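Local coordinates for Epf (Streptococcus pyogenes, PDB 4ES8), which acts as a cell surface adhesin that binds to cells through an N-terminal domain containing a carbohydrate-binding module, at residues A[78-82]-A[83-87]; A[55-59]-A[60-64]; A[294-298]-A[299-303]. All blocks are in the same frame, centred on the assembly; numbering follows the deposited sequence. Where two conformers were deposited one is given.

Contact 1 of 3, residues A[78-82]-A[83-87]; sequences IKIDK and QSIAA
Residues 78-82 and 83-87 form the tip of a beta hairpin, with antiparallel strands 78-80 and 84-87 joined through Asp81, Lys82 and Gln83. Lys79 and Ala86 are a hydrogen-bonded pair, with Lys79 N 2.9 Å from Ala86 O and the reciprocal bond from Ala86 N to Lys79 O; Ile78-Ala87 and Ile80-Ile85 are the flanking non-hydrogen-bonded pairs. At the turn Asp81 N donates to Ser84 O at 3.0 Å. The return bond, from Ser84 N, goes to the side chain of Asp81 and not to its carbonyl: with CG set between the backbone N and carbonyl carbon (chi1 63°), OD1 reaches over the turn and accepts three donors. Ser84 N, 2.8 Å away, meets OD1 nearly end-on, Gln83 N completes an Asx turn from the anti side at 3.1 Å, and Ser84 OG donates from above the carboxylate plane. Such a gathering of donors would probably stabilise the charged carboxylate. On the same face a water accepts from Lys79 NZ and donates to Ser84 OG, extending the network along the hairpin, while Lys79 also makes a cation-pi contact with Trp67. On the other face Ile80 and Ile85 lie side by side, their CD1 atoms 3.8 Å apart. These isoleucines pack against Trp32, and Ile85 also against Phe101 of strand 97-105 in the facing sheet; in their own sheet the hairpin lies between strands 68-69 and 202-213.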
ATOM      1  N   ILE A  78      -6.092  19.714 -16.961  1.00  7.60           N
ATOM      2  CA  ILE A  78      -5.558  18.423 -16.509  1.00  6.57           C
ATOM      3  C   ILE A  78      -5.545  17.446 -17.679  1.00 10.03           C
ATOM      4  O   ILE A  78      -6.362  17.575 -18.603  1.00  9.98           O
ATOM      5  CB  ILE A  78      -6.376  17.895 -15.316  1.00  8.33           C
ATOM      6  CG1 ILE A  78      -7.874  17.702 -15.682  1.00  9.04           C
ATOM      7  CG2 ILE A  78      -6.167  18.837 -14.084  1.00  8.25           C
ATOM      8  CD1 ILE A  78      -8.711  17.109 -14.505  1.00  7.84           C
ATOM      9  N   LYS A  79      -4.640  16.458 -17.636  1.00  6.97           N
ATOM     10  CA  LYS A  79      -4.521  15.512 -18.756  1.00  6.53           C
ATOM     11  C   LYS A  79      -4.115  14.161 -18.243  1.00  9.31           C
ATOM     12  O   LYS A  79      -3.209  14.056 -17.398  1.00  8.62           O
ATOM     13  CB  LYS A  79      -3.494  16.016 -19.793  1.00  9.00           C
ATOM     14  CG  LYS A  79      -3.305  15.118 -21.018  1.00  9.83           C
ATOM     15  CD  LYS A  79      -2.371  15.769 -22.088  1.00 11.50           C
ATOM     16  CE  LYS A  79      -0.944  16.026 -21.621  1.00 13.91           C
ATOM     17  NZ  LYS A  79      -0.187  14.769 -21.347  1.00 13.59           N
ATOM     18  N   ILE A  80      -4.799  13.124 -18.735  1.00  6.94           N
ATOM     19  CA  ILE A  80      -4.487  11.767 -18.315  1.00  6.36           C
ATOM     20  C   ILE A  80      -4.427  10.858 -19.525  1.00 10.89           C
ATOM     21  O   ILE A  80      -5.113  11.090 -20.553  1.00  9.87           O
ATOM     22  CB  ILE A  80      -5.554  11.272 -17.289  1.00  9.09           C
ATOM     23  CG1 ILE A  80      -5.066  10.080 -16.457  1.00  8.28           C
ATOM     24  CG2 ILE A  80      -6.923  10.983 -17.966  1.00  9.83           C
ATOM     25  CD1 ILE A  80      -6.019   9.783 -15.232  1.00  8.80           C
ATOM     26  N   ASP A  81      -3.570   9.859 -19.424  1.00  7.80           N
ATOM     27  CA  ASP A  81      -3.524   8.821 -20.441  1.00  8.01           C
ATOM     28  C   ASP A  81      -3.103   7.521 -19.757  1.00 11.46           C
ATOM     29  O   ASP A  81      -3.018   7.457 -18.517  1.00 11.85           O
ATOM     30  CB  ASP A  81      -2.658   9.213 -21.645  1.00  9.37           C
ATOM     31  CG  ASP A  81      -1.205   9.434 -21.350  1.00 11.81           C
ATOM     32  OD1 ASP A  81      -0.695   8.830 -20.368  1.00 11.29           O
ATOM     33  OD2 ASP A  81      -0.559  10.181 -22.109  1.00 17.57           O
ATOM     34  N   LYS A  82      -2.850   6.467 -20.547  1.00 10.21           N
ATOM     35  CA  LYS A  82      -2.578   5.144 -20.017  1.00 11.20           C
ATOM     36  C   LYS A  82      -1.406   5.096 -19.033  1.00 11.81           C
ATOM     37  O   LYS A  82      -1.385   4.217 -18.182  1.00 12.12           O
ATOM     38  CB  LYS A  82      -2.311   4.170 -21.194  1.00 16.69           C
ATOM     39  CG  LYS A  82      -2.359   2.693 -20.829  1.00 39.80           C
ATOM     40  CD  LYS A  82      -1.855   1.810 -21.976  1.00 50.33           C
ATOM     41  CE  LYS A  82      -1.648   0.373 -21.554  1.00 64.34           C
ATOM     42  NZ  LYS A  82      -2.924  -0.299 -21.190  1.00 72.10           N
ATOM     43  N   GLN A  83      -0.433   6.019 -19.161  1.00  9.89           N
ATOM     44  CA  GLN A  83       0.747   5.965 -18.312  1.00 10.28           C
ATOM     45  C   GLN A  83       0.978   7.201 -17.485  1.00 11.60           C
ATOM     46  O   GLN A  83       1.823   7.128 -16.594  1.00 11.95           O
ATOM     47  CB  GLN A  83       2.017   5.763 -19.178  1.00 13.53           C
ATOM     48  CG  GLN A  83       2.031   4.435 -19.934  1.00 33.66           C
ATOM     49  CD  GLN A  83       3.382   4.143 -20.535  1.00 62.81           C
ATOM     50  OE1 GLN A  83       3.726   4.635 -21.615  1.00 60.28           O
ATOM     51  NE2 GLN A  83       4.171   3.321 -19.853  1.00 56.96           N
ATOM     52  N   SER A  84       0.297   8.322 -17.761  1.00  6.88           N
ATOM     53  CA  SER A  84       0.667   9.574 -17.096  1.00  7.29           C
ATOM     54  C   SER A  84      -0.501  10.417 -16.664  1.00  8.99           C
ATOM     55  O   SER A  84      -1.639  10.228 -17.131  1.00  9.32           O
ATOM     56  CB  SER A  84       1.519  10.420 -18.047  1.00  9.40           C
ATOM     57  OG  SER A  84       0.769  10.880 -19.163  1.00 10.64           O
ATOM     58  N   ILE A  85      -0.221  11.381 -15.783  1.00  5.90           N
ATOM     59  CA  ILE A  85      -1.238  12.296 -15.286  1.00  5.96           C
ATOM     60  C   ILE A  85      -0.546  13.641 -15.089  1.00  8.32           C
ATOM     61  O   ILE A  85       0.603  13.680 -14.629  1.00  6.47           O
ATOM     62  CB  ILE A  85      -1.908  11.715 -14.018  1.00  8.26           C
ATOM     63  CG1 ILE A  85      -3.174  12.475 -13.661  1.00  8.14           C
ATOM     64  CG2 ILE A  85      -0.935  11.583 -12.806  1.00  8.35           C
ATOM     65  CD1 ILE A  85      -4.032  11.692 -12.677  1.00  8.13           C
ATOM     66  N   ALA A  86      -1.180  14.721 -15.558  1.00  6.69           N
ATOM     67  CA  ALA A  86      -0.514  16.017 -15.571  1.00  6.45           C
ATOM     68  C   ALA A  86      -1.450  17.173 -15.309  1.00  8.57           C
ATOM     69  O   ALA A  86      -2.651  17.083 -15.602  1.00  7.15           O
ATOM     70  CB  ALA A  86       0.140  16.222 -16.944  1.00  7.86           C
ATOM     71  N   ALA A  87      -0.867  18.273 -14.783  1.00  6.82           N
ATOM     72  CA  ALA A  87      -1.584  19.527 -14.553  1.00  6.44           C
ATOM     73  C   ALA A  87      -0.902  20.653 -15.290  1.00 10.09           C
ATOM     74  O   ALA A  87       0.332  20.643 -15.444  1.00  8.35           O
ATOM     75  CB  ALA A  87      -1.635  19.852 -13.065  1.00  7.54           C
TER
HETATM   76  O   HOH W   1      -0.899  13.171 -19.102  1.00 13.78           O

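Contact 2 of 3, residues A[55-59]-A[60-64]; sequences HLIPA and KDVKK. With ACT (acetate ion), chain D.
Pro58 and Asp61 meet across a tight turn in the long loop between strands 51-54 and 68-69, and a type I beta turn from Asp61 to Lys64 follows directly. The first turn is closed by Asp61 N, which donates to Pro58 O at 3.0 Å from well above the carbonyl plane. The carboxylate of Asp61 swings back beside the proline ring, with OD2 3.7 Å from Pro58 CB. Inside the bend, Ile57 and Val62, the latter modelled in two conformers, cross at about a right angle: Ile57 CG1 stands between its backbone N and carbonyl carbon (chi1 64°), a setting that brings it to 3.9 Å from Val62 CG2 in the conformer described. Beyond this apolar pair, Ile57 rests on Trp32 and on Ile78 of strand 76-80, and both Ile57 and Val62 touch Arg42. Arg42 NH1 also holds an acetate ion, probably from the crystallisation liquor, which takes a nearly straight bond (169°) from Ile57 N. The second turn is tied twice, by its backbone bond from Lys64 N to Asp61 O and by a salt bridge in which Lys64 NZ approaches Asp61 OD1 on its anti side, 34° out of the carboxylate plane and 2.7 Å away.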
ATOM      1  N   HIS A  55     -12.215  18.731  -8.815  1.00  6.81           N
ATOM      2  CA  HIS A  55     -11.891  19.604  -9.938  1.00  6.71           C
ATOM      3  C   HIS A  55     -12.759  19.236 -11.129  1.00  9.25           C
ATOM      4  O   HIS A  55     -12.409  18.379 -11.954  1.00  8.30           O
ATOM      5  CB  HIS A  55     -10.394  19.440 -10.266  1.00  6.63           C
ATOM      6  CG  HIS A  55      -9.828  20.265 -11.390  1.00  7.76           C
ATOM      7  ND1 HIS A  55     -10.210  20.070 -12.721  1.00  8.47           N
ATOM      8  CD2 HIS A  55      -8.852  21.205 -11.356  1.00  8.82           C
ATOM      9  CE1 HIS A  55      -9.471  20.914 -13.435  1.00  8.55           C
ATOM     10  NE2 HIS A  55      -8.632  21.609 -12.668  1.00  9.21           N
ATOM     11  N   LEU A  56     -13.921  19.900 -11.225  1.00  7.26           N
ATOM     12  CA  LEU A  56     -14.856  19.615 -12.314  0.50  6.31           C
ATOM     13  C   LEU A  56     -14.292  20.001 -13.674  1.00  8.78           C
ATOM     14  O   LEU A  56     -13.494  20.936 -13.777  1.00  8.90           O
ATOM     15  CB  LEU A  56     -16.190  20.332 -12.095  0.50  5.92           C
ATOM     16  CG  LEU A  56     -16.892  20.055 -10.776  0.50  7.26           C
ATOM     17  CD1 LEU A  56     -17.906  21.141 -10.479  0.50  5.33           C
ATOM     18  CD2 LEU A  56     -17.547  18.670 -10.762  0.50  7.59           C
ATOM     19  N   ILE A  57     -14.675  19.245 -14.704  1.00  7.78           N
ATOM     20  CA  ILE A  57     -14.293  19.534 -16.081  1.00  7.72           C
ATOM     21  C   ILE A  57     -15.624  19.506 -16.874  1.00  9.84           C
ATOM     22  O   ILE A  57     -16.622  19.016 -16.322  1.00 11.19           O
ATOM     23  CB  ILE A  57     -13.201  18.599 -16.638  1.00  9.73           C
ATOM     24  CG1 ILE A  57     -13.716  17.142 -16.709  1.00  8.82           C
ATOM     25  CG2 ILE A  57     -11.915  18.737 -15.776  1.00  9.50           C
ATOM     26  CD1 ILE A  57     -12.714  16.084 -17.189  1.00 10.87           C
ATOM     27  N   PRO A  58     -15.677  20.012 -18.122  1.00  9.49           N
ATOM     28  CA  PRO A  58     -16.970  20.028 -18.838  1.00  9.77           C
ATOM     29  C   PRO A  58     -17.521  18.614 -18.973  1.00 12.91           C
ATOM     30  O   PRO A  58     -16.810  17.700 -19.388  1.00 13.42           O
ATOM     31  CB  PRO A  58     -16.612  20.675 -20.185  1.00 11.43           C
ATOM     32  CG  PRO A  58     -15.434  21.553 -19.862  1.00 13.92           C
ATOM     33  CD  PRO A  58     -14.627  20.678 -18.924  1.00 10.50           C
ATOM     34  N   ALA A  59     -18.793  18.409 -18.550  1.00 11.32           N
ATOM     35  CA  ALA A  59     -19.360  17.062 -18.515  1.00 11.53           C
ATOM     36  C   ALA A  59     -19.287  16.330 -19.856  1.00 15.96           C
ATOM     37  O   ALA A  59     -19.048  15.128 -19.852  1.00 16.48           O
ATOM     38  CB  ALA A  59     -20.797  17.103 -18.008  1.00 12.24           C
ATOM     39  N   LYS A  60     -19.452  17.047 -20.985  1.00 13.94           N
ATOM     40  CA  LYS A  60     -19.427  16.412 -22.312  1.00 14.15           C
ATOM     41  C   LYS A  60     -18.032  15.927 -22.734  1.00 17.16           C
ATOM     42  O   LYS A  60     -17.918  15.120 -23.668  1.00 16.31           O
ATOM     43  CB  LYS A  60     -19.937  17.394 -23.357  1.00 17.46           C
ATOM     44  CG  LYS A  60     -21.452  17.565 -23.310  1.00 28.09           C
ATOM     45  CD  LYS A  60     -21.938  18.633 -24.280  1.00 36.12           C
ATOM     46  CE  LYS A  60     -23.426  18.882 -24.141  1.00 44.78           C
ATOM     47  NZ  LYS A  60     -24.227  17.684 -24.518  1.00 54.06           N
ATOM     48  N   ASP A  61     -16.983  16.410 -22.039  1.00 12.95           N
ATOM     49  CA  ASP A  61     -15.606  16.136 -22.433  1.00 11.84           C
ATOM     50  C   ASP A  61     -14.838  15.186 -21.516  1.00 13.23           C
ATOM     51  O   ASP A  61     -13.653  14.934 -21.779  1.00 13.33           O
ATOM     52  CB  ASP A  61     -14.854  17.475 -22.457  1.00 12.72           C
ATOM     53  CG  ASP A  61     -15.378  18.509 -23.457  1.00 16.95           C
ATOM     54  OD1 ASP A  61     -16.105  18.113 -24.402  1.00 19.30           O
ATOM     55  OD2 ASP A  61     -15.018  19.693 -23.327  1.00 19.90           O
ATOM     56  N   VAL A  62     -15.494  14.645 -20.476  1.00 11.27           N
ATOM     57  CA  VAL A  62     -14.835  13.811 -19.462  0.50 11.22           C
ATOM     58  C   VAL A  62     -14.029  12.618 -20.082  1.00 16.05           C
ATOM     59  O   VAL A  62     -12.981  12.266 -19.524  1.00 14.82           O
ATOM     60  CB  VAL A  62     -15.850  13.356 -18.379  0.50 14.18           C
ATOM     61  CG1 VAL A  62     -15.211  12.429 -17.355  0.50 13.00           C
ATOM     62  CG2 VAL A  62     -16.464  14.564 -17.675  0.50 13.89           C
ATOM     63  N   LYS A  63     -14.473  12.022 -21.220  1.00 13.30           N
ATOM     64  CA  LYS A  63     -13.743  10.890 -21.809  1.00 13.06           C
ATOM     65  C   LYS A  63     -12.772  11.312 -22.931  1.00 15.21           C
ATOM     66  O   LYS A  63     -12.082  10.452 -23.498  1.00 16.97           O
ATOM     67  CB  LYS A  63     -14.746   9.831 -22.356  1.00 15.56           C
ATOM     68  CG  LYS A  63     -15.586   9.132 -21.272  1.00 21.20           C
ATOM     69  CD  LYS A  63     -16.649   8.183 -21.869  1.00 20.62           C
ATOM     70  CE  LYS A  63     -16.055   6.880 -22.365  1.00 37.19           C
ATOM     71  NZ  LYS A  63     -17.086   5.981 -22.954  1.00 46.06           N
ATOM     72  N   LYS A  64     -12.697  12.607 -23.246  1.00 12.95           N
ATOM     73  CA  LYS A  64     -11.876  13.077 -24.363  1.00 13.16           C
ATOM     74  C   LYS A  64     -10.420  13.133 -24.008  1.00 15.91           C
ATOM     75  O   LYS A  64     -10.065  13.695 -22.969  1.00 13.08           O
ATOM     76  CB  LYS A  64     -12.330  14.430 -24.889  1.00 15.15           C
ATOM     77  CG  LYS A  64     -13.734  14.403 -25.518  1.00 23.00           C
ATOM     78  CD  LYS A  64     -14.146  15.768 -26.051  1.00 23.06           C
ATOM     79  CE  LYS A  64     -15.489  15.671 -26.752  1.00 31.69           C
ATOM     80  NZ  LYS A  64     -16.167  16.988 -26.824  1.00 30.09           N
TER
HETATM   81  C   ACT D 502     -17.033  16.086 -14.088  1.00 12.95           C
HETATM   82  O   ACT D 502     -16.886  14.854 -13.935  1.00 10.81           O
HETATM   83  OXT ACT D 502     -16.189  16.970 -13.861  1.00 10.21           O
HETATM   84  CH3 ACT D 502     -18.359  16.634 -14.644  1.00 13.39           C

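Contact 3 of 3, residues A[294-298]-A[299-303]; sequences SIKQK and QSKKT
The turn that follows strand 290-297, in what is probably the fibronectin-like domain, folds back on itself around the side chain of Gln297. Gln297 N donates to Lys302 O at 2.8 Å, and Lys301 N returns to Gln297 O, closing an alpha turn in which Lys301 takes a left-handed backbone conformation. A bend at chi2 (-54°) turns the Gln297 amide toward the backbone of Gln299 and Ser300. There OE1 accepts two backbone donors: Ser300 N, 2.9 Å away and in the carbonyl plane, and Gln299 N, at the same distance from OE1 but well above that plane. The other end of the amide, NE2, donates to Gln299 OE1 at 3.0 Å and has a second partner in Asp248, so both ends of the group are fixed. Ser300 OG makes an ST turn, accepting from Lys302 N at 3.2 Å, and is also bonded to Thr215. Lys301 doubles back to place NZ 2.8 Å from Lys298 O, in the plane of that carbonyl. One water accepts from Lys296 NZ and, weakly, from Lys301 NZ; Lys296 NZ also forms a salt bridge with Glu20. Strand 290-297 pairs with strand 248-253, while Gln299 and Ser300 reach Asp213, the end of strand 202-213 in a seven-stranded sheet.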
ATOM      1  N   SER A 294       8.649 -22.701   8.289  1.00 10.17           N
ATOM      2  CA  SER A 294       9.012 -21.733   7.247  1.00  9.85           C
ATOM      3  C   SER A 294       7.794 -20.848   7.002  1.00 12.66           C
ATOM      4  O   SER A 294       6.698 -21.374   6.852  1.00 11.60           O
ATOM      5  CB  SER A 294       9.447 -22.438   5.971  1.00 12.35           C
ATOM      6  OG  SER A 294       9.716 -21.478   4.959  1.00 16.82           O
ATOM      7  N   ILE A 295       7.978 -19.507   6.975  1.00  8.38           N
ATOM      8  CA  ILE A 295       6.838 -18.607   6.804  1.00  8.69           C
ATOM      9  C   ILE A 295       7.022 -17.808   5.521  1.00 11.37           C
ATOM     10  O   ILE A 295       8.037 -17.121   5.350  1.00 12.44           O
ATOM     11  CB  ILE A 295       6.673 -17.692   8.042  1.00 11.21           C
ATOM     12  CG1 ILE A 295       6.510 -18.542   9.351  1.00 10.78           C
ATOM     13  CG2 ILE A 295       5.476 -16.737   7.881  1.00 12.45           C
ATOM     14  CD1 ILE A 295       6.485 -17.773  10.666  1.00 13.22           C
ATOM     15  N   LYS A 296       6.019 -17.874   4.634  1.00  9.51           N
ATOM     16  CA  LYS A 296       6.069 -17.137   3.375  1.00  8.98           C
ATOM     17  C   LYS A 296       5.021 -16.057   3.414  1.00 10.79           C
ATOM     18  O   LYS A 296       3.868 -16.358   3.695  1.00 10.51           O
ATOM     19  CB  LYS A 296       5.800 -18.083   2.194  1.00 12.23           C
ATOM     20  CG  LYS A 296       5.799 -17.364   0.826  1.00 21.89           C
ATOM     21  CD  LYS A 296       5.394 -18.341  -0.282  1.00 28.81           C
ATOM     22  CE  LYS A 296       5.363 -17.705  -1.645  1.00 35.19           C
ATOM     23  NZ  LYS A 296       4.505 -18.487  -2.578  1.00 43.77           N
ATOM     24  N   GLN A 297       5.416 -14.788   3.182  1.00  9.15           N
ATOM     25  CA  GLN A 297       4.424 -13.716   3.118  1.00  8.63           C
ATOM     26  C   GLN A 297       3.773 -13.833   1.730  1.00  9.81           C
ATOM     27  O   GLN A 297       4.453 -13.581   0.736  1.00 10.32           O
ATOM     28  CB  GLN A 297       5.095 -12.359   3.358  1.00  9.90           C
ATOM     29  CG  GLN A 297       4.200 -11.384   4.131  1.00 10.31           C
ATOM     30  CD  GLN A 297       2.861 -11.216   3.457  1.00  9.90           C
ATOM     31  OE1 GLN A 297       2.813 -10.802   2.291  1.00  8.57           O
ATOM     32  NE2 GLN A 297       1.774 -11.659   4.109  1.00  8.34           N
ATOM     33  N   LYS A 298       2.498 -14.255   1.649  1.00  8.06           N
ATOM     34  CA  LYS A 298       1.914 -14.550   0.328  1.00  9.51           C
ATOM     35  C   LYS A 298       1.802 -13.354  -0.586  1.00 11.16           C
ATOM     36  O   LYS A 298       1.848 -13.530  -1.803  1.00 13.80           O
ATOM     37  CB  LYS A 298       0.542 -15.188   0.450  1.00 12.76           C
ATOM     38  CG  LYS A 298       0.552 -16.613   0.955  1.00 21.82           C
ATOM     39  CD  LYS A 298      -0.886 -17.014   1.114  1.00 26.65           C
ATOM     40  CE  LYS A 298      -1.100 -18.456   0.830  1.00 29.86           C
ATOM     41  NZ  LYS A 298      -2.554 -18.761   0.871  1.00 21.53           N
ATOM     42  N   GLN A 299       1.647 -12.144  -0.032  1.00  8.01           N
ATOM     43  CA  GLN A 299       1.488 -10.981  -0.900  1.00  6.74           C
ATOM     44  C   GLN A 299       2.840 -10.429  -1.351  1.00 10.14           C
ATOM     45  O   GLN A 299       2.989 -10.098  -2.528  1.00 11.08           O
ATOM     46  CB  GLN A 299       0.663  -9.878  -0.220  1.00  7.43           C
ATOM     47  CG  GLN A 299      -0.801 -10.276  -0.021  1.00 10.03           C
ATOM     48  CD  GLN A 299      -1.036 -11.262   1.094  1.00 11.62           C
ATOM     49  OE1 GLN A 299      -0.451 -11.181   2.174  1.00  9.21           O
ATOM     50  NE2 GLN A 299      -1.946 -12.192   0.860  1.00 13.93           N
ATOM     51  N   SER A 300       3.811 -10.272  -0.424  1.00  8.16           N
ATOM     52  CA  SER A 300       5.100  -9.698  -0.806  1.00  7.57           C
ATOM     53  C   SER A 300       6.027 -10.736  -1.453  1.00  9.56           C
ATOM     54  O   SER A 300       7.027 -10.363  -2.069  1.00 10.54           O
ATOM     55  CB  SER A 300       5.784  -9.118   0.422  1.00  8.53           C
ATOM     56  OG  SER A 300       6.208 -10.186   1.260  1.00  8.70           O
ATOM     57  N   LYS A 301       5.723 -12.033  -1.218  1.00  8.79           N
ATOM     58  CA  LYS A 301       6.470 -13.208  -1.685  1.00  9.45           C
ATOM     59  C   LYS A 301       7.783 -13.411  -0.927  1.00 13.46           C
ATOM     60  O   LYS A 301       8.593 -14.259  -1.318  1.00 14.69           O
ATOM     61  CB  LYS A 301       6.745 -13.176  -3.215  1.00 10.72           C
ATOM     62  CG  LYS A 301       5.511 -12.917  -4.080  1.00 15.07           C
ATOM     63  CD  LYS A 301       4.475 -14.008  -3.879  1.00 15.62           C
ATOM     64  CE  LYS A 301       3.217 -13.816  -4.683  1.00 30.69           C
ATOM     65  NZ  LYS A 301       2.214 -14.840  -4.275  1.00 41.32           N
ATOM     66  N   LYS A 302       8.001 -12.642   0.156  1.00 10.17           N
ATOM     67  CA  LYS A 302       9.198 -12.781   0.980  1.00  9.52           C
ATOM     68  C   LYS A 302       9.076 -13.991   1.896  1.00 12.70           C
ATOM     69  O   LYS A 302       8.027 -14.193   2.500  1.00 10.96           O
ATOM     70  CB  LYS A 302       9.434 -11.499   1.793  1.00 10.71           C
ATOM     71  CG  LYS A 302       9.803 -10.305   0.930  1.00 11.61           C
ATOM     72  CD  LYS A 302       9.890  -9.063   1.813  1.00 15.33           C
ATOM     73  CE  LYS A 302      10.358  -7.863   1.042  1.00 18.70           C
ATOM     74  NZ  LYS A 302      10.619  -6.733   1.964  1.00 22.51           N
ATOM     75  N   THR A 303      10.170 -14.795   1.996  1.00 10.74           N
ATOM     76  CA  THR A 303      10.201 -15.990   2.840  0.50 10.23           C
ATOM     77  C   THR A 303      11.148 -15.768   4.014  1.00 13.93           C
ATOM     78  O   THR A 303      12.219 -15.171   3.848  1.00 12.99           O
ATOM     79  CB  THR A 303      10.584 -17.223   2.005  0.50 14.47           C
ATOM     80  OG1 THR A 303       9.677 -17.329   0.906  0.50 13.09           O
ATOM     81  CG2 THR A 303      10.564 -18.534   2.817  0.50 10.64           C
TER
HETATM   82  O   HOH W   2       1.733 -17.555  -2.943  1.00 35.01           O

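In the fold
Contacts 1 and 2 lie in the larger N-terminal part, probably the carbohydrate-binding module, their centres 14 Å apart, and meet directly through Ile78: its CD1 lies 3.8 Å from His55 ND1 and, equally close, 3.8 Å from Ile57 CG2. The hairpin and the loop before it thus pack on common ground, with Trp32 touched from both. Contact 3, probably in the fibronectin-like domain, is on the opposite side of the chain's centre, its nearest atoms about 22 Å from contact 1 and about 32 Å from contact 2. Strand 202-213 links the two regions: it pairs with the hairpin of contact 1 and ends beside the turn of contact 3. The acetate at contact 2, probably from the crystallisation liquor, marks no known sugar site.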